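Tetracycline repressor protein class G (PDB 6RX9) represses the tetracycline resistance gene by binding its operator DNA through a helix-turn-helix region, and loses affinity for the operator when tetracycline binds. Local coordinates at residues L79-N82 against A83-F86; A186-N189 against F190-S194. All blocks are in the same frame, centred on the assembly; numbering follows the deposited sequence. Where two conformers were deposited one is given.

Contact 1: residues L79-N82 against A83-F86; sequences LKEN and ALSF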
loop_
_atom_site.group_PDB
_atom_site.type_symbol
_atom_site.label_atom_id
_atom_site.label_comp_id
_atom_site.label_asym_id
_atom_site.label_seq_id
_atom_site.Cartn_x
_atom_site.Cartn_y
_atom_site.Cartn_z
ATOM N N LEU A 79 18.907 -4.788 -0.811
ATOM C CA LEU A 79 17.523 -4.326 -1.113
ATOM C C LEU A 79 16.532 -5.479 -0.909
ATOM O O LEU A 79 15.452 -5.220 -0.340
ATOM C CB LEU A 79 17.446 -3.774 -2.541
ATOM C CG LEU A 79 18.121 -2.420 -2.764
ATOM C CD1 LEU A 79 17.908 -1.941 -4.190
ATOM C CD2 LEU A 79 17.619 -1.381 -1.770
ATOM N N LYS A 80 16.881 -6.697 -1.340
ATOM C CA LYS A 80 15.993 -7.887 -1.225
ATOM C C LYS A 80 15.798 -8.236 0.255
ATOM O O LYS A 80 14.636 -8.364 0.674
ATOM C CB LYS A 80 16.536 -9.094 -1.996
ATOM C CG LYS A 80 15.710 -10.363 -1.825
ATOM C CD LYS A 80 15.741 -11.307 -3.006
ATOM C CE LYS A 80 14.674 -12.379 -2.914
ATOM N NZ LYS A 80 14.679 -13.264 -4.102
ATOM N N GLU A 81 16.887 -8.380 1.014
ATOM C CA GLU A 81 16.827 -8.780 2.446
ATOM C C GLU A 81 16.088 -7.700 3.248
ATOM O O GLU A 81 15.330 -8.072 4.162
ATOM C CB GLU A 81 18.226 -9.056 2.999
ATOM C CG GLU A 81 18.851 -10.327 2.450
ATOM C CD GLU A 81 18.091 -11.611 2.749
ATOM O OE1 GLU A 81 18.323 -12.606 2.041
ATOM O OE2 GLU A 81 17.269 -11.617 3.689
ATOM N N ASN A 82 16.284 -6.422 2.909
ATOM C CA ASN A 82 15.572 -5.279 3.543
ATOM C C ASN A 82 14.067 -5.409 3.262
ATOM O O ASN A 82 13.271 -5.286 4.210
ATOM C CB ASN A 82 16.116 -3.931 3.063
ATOM C CG ASN A 82 15.475 -2.754 3.768
ATOM O OD1 ASN A 82 14.517 -2.173 3.264
ATOM N ND2 ASN A 82 15.984 -2.403 4.938
ATOM N N ALA A 83 13.691 -5.676 2.008
ATOM C CA ALA A 83 12.277 -5.822 1.581
ATOM C C ALA A 83 11.627 -6.990 2.335
ATOM O O ALA A 83 10.503 -6.806 2.850
ATOM C CB ALA A 83 12.193 -6.005 0.085
ATOM N N LEU A 84 12.314 -8.134 2.421
ATOM C CA LEU A 84 11.783 -9.379 3.046
ATOM C C LEU A 84 11.548 -9.158 4.548
ATOM O O LEU A 84 10.537 -9.661 5.074
ATOM C CB LEU A 84 12.753 -10.537 2.790
ATOM C CG LEU A 84 12.770 -11.068 1.356
ATOM C CD1 LEU A 84 14.022 -11.889 1.097
ATOM C CD2 LEU A 84 11.522 -11.890 1.064
ATOM N N SER A 85 12.457 -8.428 5.207
ATOM C CA SER A 85 12.391 -8.083 6.653
ATOM C C SER A 85 11.197 -7.154 6.915
ATOM O O SER A 85 10.508 -7.354 7.937
ATOM C CB SER A 85 13.684 -7.467 7.127
ATOM O OG SER A 85 13.842 -6.150 6.618
ATOM N N PHE A 86 10.974 -6.174 6.033
ATOM C CA PHE A 86 9.833 -5.221 6.107
ATOM C C PHE A 86 8.519 -6.003 5.958
ATOM O O PHE A 86 7.589 -5.777 6.752
ATOM C CB PHE A 86 9.993 -4.110 5.065
ATOM C CG PHE A 86 8.973 -2.996 5.121
ATOM C CD1 PHE A 86 8.398 -2.599 6.321
ATOM C CD2 PHE A 86 8.619 -2.310 3.970
ATOM C CE1 PHE A 86 7.474 -1.565 6.359
ATOM C CE2 PHE A 86 7.694 -1.277 4.009
ATOM C CZ PHE A 86 7.120 -0.909 5.203
#
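Ala83 N bonds to Leu79 O at 3.0 Å, and three more i to i+4 hydrogen bonds follow it along one continuous alpha helix. Leu84 N bonds to Lys80 O at 2.9 Å. Phe86 N reaches Asn82 O at 3.1 Å. That oxygen has a second donor: in the conformer given, Ser85 OG bonds to Asn82 O at 2.6 Å, from the same face of the carbonyl plane as the Phe86 amide. In this conformer the hydroxyl can fold back because it sits between its own backbone N and carbonyl carbon (chi1 72°). Lys80 and Leu84 are one turn apart, and Lys80 CG touches Leu84 CD1 at 3.7 Å. Glu81 OE2 is a looser neighbour of the same methyl. Beyond this contact Lys80 NZ pairs with Asp193. The Asn82 amide has its partners outside this turn: ND2 bonds to Arg66 O and OD1 to Arg63 NH1, which should fix the rotation of the amide. Helix 75-91 here forms part of the ligand-binding core of a TetR-family repressor. Asn82 probably binds tetracycline, and Phe86 packs edge-to-face with His100, a likely magnesium ligand.

Contact 2: residues A186-N189 against F190-S194; sequences AAFN and FGLDS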
loop_
_atom_site.group_PDB
_atom_site.type_symbol
_atom_site.label_atom_id
_atom_site.label_comp_id
_atom_site.label_asym_id
_atom_site.label_seq_id
_atom_site.Cartn_x
_atom_site.Cartn_y
_atom_site.Cartn_z
ATOM N N ALA A 186 5.760 -16.855 -3.514
ATOM C CA ALA A 186 6.226 -16.922 -4.922
ATOM C C ALA A 186 5.858 -15.625 -5.655
ATOM O O ALA A 186 6.737 -15.057 -6.324
ATOM C CB ALA A 186 5.652 -18.137 -5.615
ATOM N N ALA A 187 4.610 -15.169 -5.516
ATOM C CA ALA A 187 4.085 -13.926 -6.131
ATOM C C ALA A 187 4.875 -12.721 -5.608
ATOM O O ALA A 187 5.322 -11.898 -6.429
ATOM C CB ALA A 187 2.608 -13.782 -5.846
ATOM N N PHE A 188 5.039 -12.612 -4.288
ATOM C CA PHE A 188 5.785 -11.497 -3.651
ATOM C C PHE A 188 7.212 -11.447 -4.214
ATOM O O PHE A 188 7.652 -10.374 -4.661
ATOM C CB PHE A 188 5.834 -11.633 -2.129
ATOM C CG PHE A 188 6.719 -10.587 -1.504
ATOM C CD1 PHE A 188 6.262 -9.290 -1.331
ATOM C CD2 PHE A 188 8.031 -10.880 -1.164
ATOM C CE1 PHE A 188 7.084 -8.317 -0.784
ATOM C CE2 PHE A 188 8.851 -9.903 -0.622
ATOM C CZ PHE A 188 8.376 -8.624 -0.434
ATOM N N ASN A 189 7.905 -12.588 -4.195
ATOM C CA ASN A 189 9.322 -12.709 -4.632
ATOM C C ASN A 189 9.433 -12.347 -6.118
ATOM O O ASN A 189 10.431 -11.711 -6.483
ATOM C CB ASN A 189 9.900 -14.086 -4.298
ATOM C CG ASN A 189 10.274 -14.206 -2.835
ATOM O OD1 ASN A 189 11.093 -13.436 -2.335
ATOM N ND2 ASN A 189 9.675 -15.156 -2.138
ATOM N N PHE A 190 8.433 -12.677 -6.940
ATOM C CA PHE A 190 8.457 -12.357 -8.393
ATOM C C PHE A 190 8.460 -10.835 -8.592
ATOM O O PHE A 190 9.294 -10.346 -9.368
ATOM C CB PHE A 190 7.306 -13.009 -9.158
ATOM C CG PHE A 190 7.257 -12.568 -10.597
ATOM C CD1 PHE A 190 8.134 -13.102 -11.529
ATOM C CD2 PHE A 190 6.378 -11.578 -11.008
ATOM C CE1 PHE A 190 8.106 -12.677 -12.848
ATOM C CE2 PHE A 190 6.352 -11.155 -12.327
ATOM C CZ PHE A 190 7.215 -11.708 -13.245
ATOM N N GLY A 191 7.560 -10.108 -7.920
ATOM C CA GLY A 191 7.504 -8.634 -7.986
ATOM C C GLY A 191 8.782 -7.992 -7.465
ATOM O O GLY A 191 9.253 -7.014 -8.085
ATOM N N LEU A 192 9.320 -8.506 -6.355
ATOM C CA LEU A 192 10.545 -7.969 -5.699
ATOM C C LEU A 192 11.746 -8.149 -6.636
ATOM O O LEU A 192 12.471 -7.163 -6.858
ATOM C CB LEU A 192 10.766 -8.693 -4.367
ATOM C CG LEU A 192 11.995 -8.260 -3.568
ATOM C CD1 LEU A 192 12.051 -6.748 -3.415
ATOM C CD2 LEU A 192 12.008 -8.935 -2.209
ATOM N N ASP A 193 11.929 -9.359 -7.171
ATOM C CA ASP A 193 13.039 -9.718 -8.098
ATOM C C ASP A 193 12.948 -8.857 -9.364
ATOM O O ASP A 193 14.006 -8.419 -9.854
ATOM C CB ASP A 193 13.026 -11.214 -8.419
ATOM C CG ASP A 193 13.416 -12.104 -7.252
ATOM O OD1 ASP A 193 13.982 -11.578 -6.269
ATOM O OD2 ASP A 193 13.154 -13.321 -7.334
ATOM N N SER A 194 11.734 -8.618 -9.873
ATOM C CA SER A 194 11.472 -7.764 -11.060
ATOM C C SER A 194 11.884 -6.318 -10.764
ATOM O O SER A 194 12.578 -5.714 -11.597
ATOM C CB SER A 194 10.031 -7.852 -11.492
ATOM O OG SER A 194 9.715 -9.178 -11.895
#
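Helix 185-202, near the C-terminal end of the ligand-binding and dimerisation domain, carries this contact in one regular stretch. Phe190 N bonds to Ala186 O at 3.0 Å, and Gly191 N to Ala187 O at 3.2 Å. Leu192 N bonds to Phe188 O at 3.0 Å, and Asp193 N to Asn189 O at 2.9 Å. Phe188 and Leu192 meet one turn apart on the buried side. The Leu192 methyl CD2 lies 3.7 Å from Phe188 CE2, at an oblique approach to the ring. The Asp193 carboxylate leans back along the helix, with its CG 3.1 Å from Asn189 O. Asp193 OD2 and Asn189 O are both acceptors and merely lie close. The other carboxylate oxygen, OD1, is held by Lys80. Ser194 OG bonds to Phe190 O at 2.8 Å, from the opposite face of the carbonyl plane to Ser194 N. The same hydroxyl oxygen stands 3.8 Å above the centre of the Phe190 ring. Phe188 packs against Leu84 of helix 75-91 and against Tyr140 of helix 127-155; the Tyr140 hydroxyl also hydrogen-bonds to Phe188 O. On the side turned to the second subunit, Ala186 and Ala187 meet Trp132 of that subunit, Phe190 meets its Arg129, and Ser194 its Phe199.

In the fold
From the N terminus, the chain passes through the DNA-binding helices before helix 75-91 carries contact 1. It then runs through helices 96-102, 110-122, 127-155 and 170-182 to helix 185-202, which carries contact 2. Each contact spans neighbouring turns of one helix, so neither closes a long loop. They follow in series and neither nest nor cross. In space their centres are about 12 Å apart, and the two helices touch. A salt bridge joins them, with Lys80 NZ 2.8 Å from Asp193 OD1. Ala83 CB also packs on Leu192 CD1. Contact 1 thus links the probable tetracycline site to helix 185-202, and contact 2 extends to the second subunit.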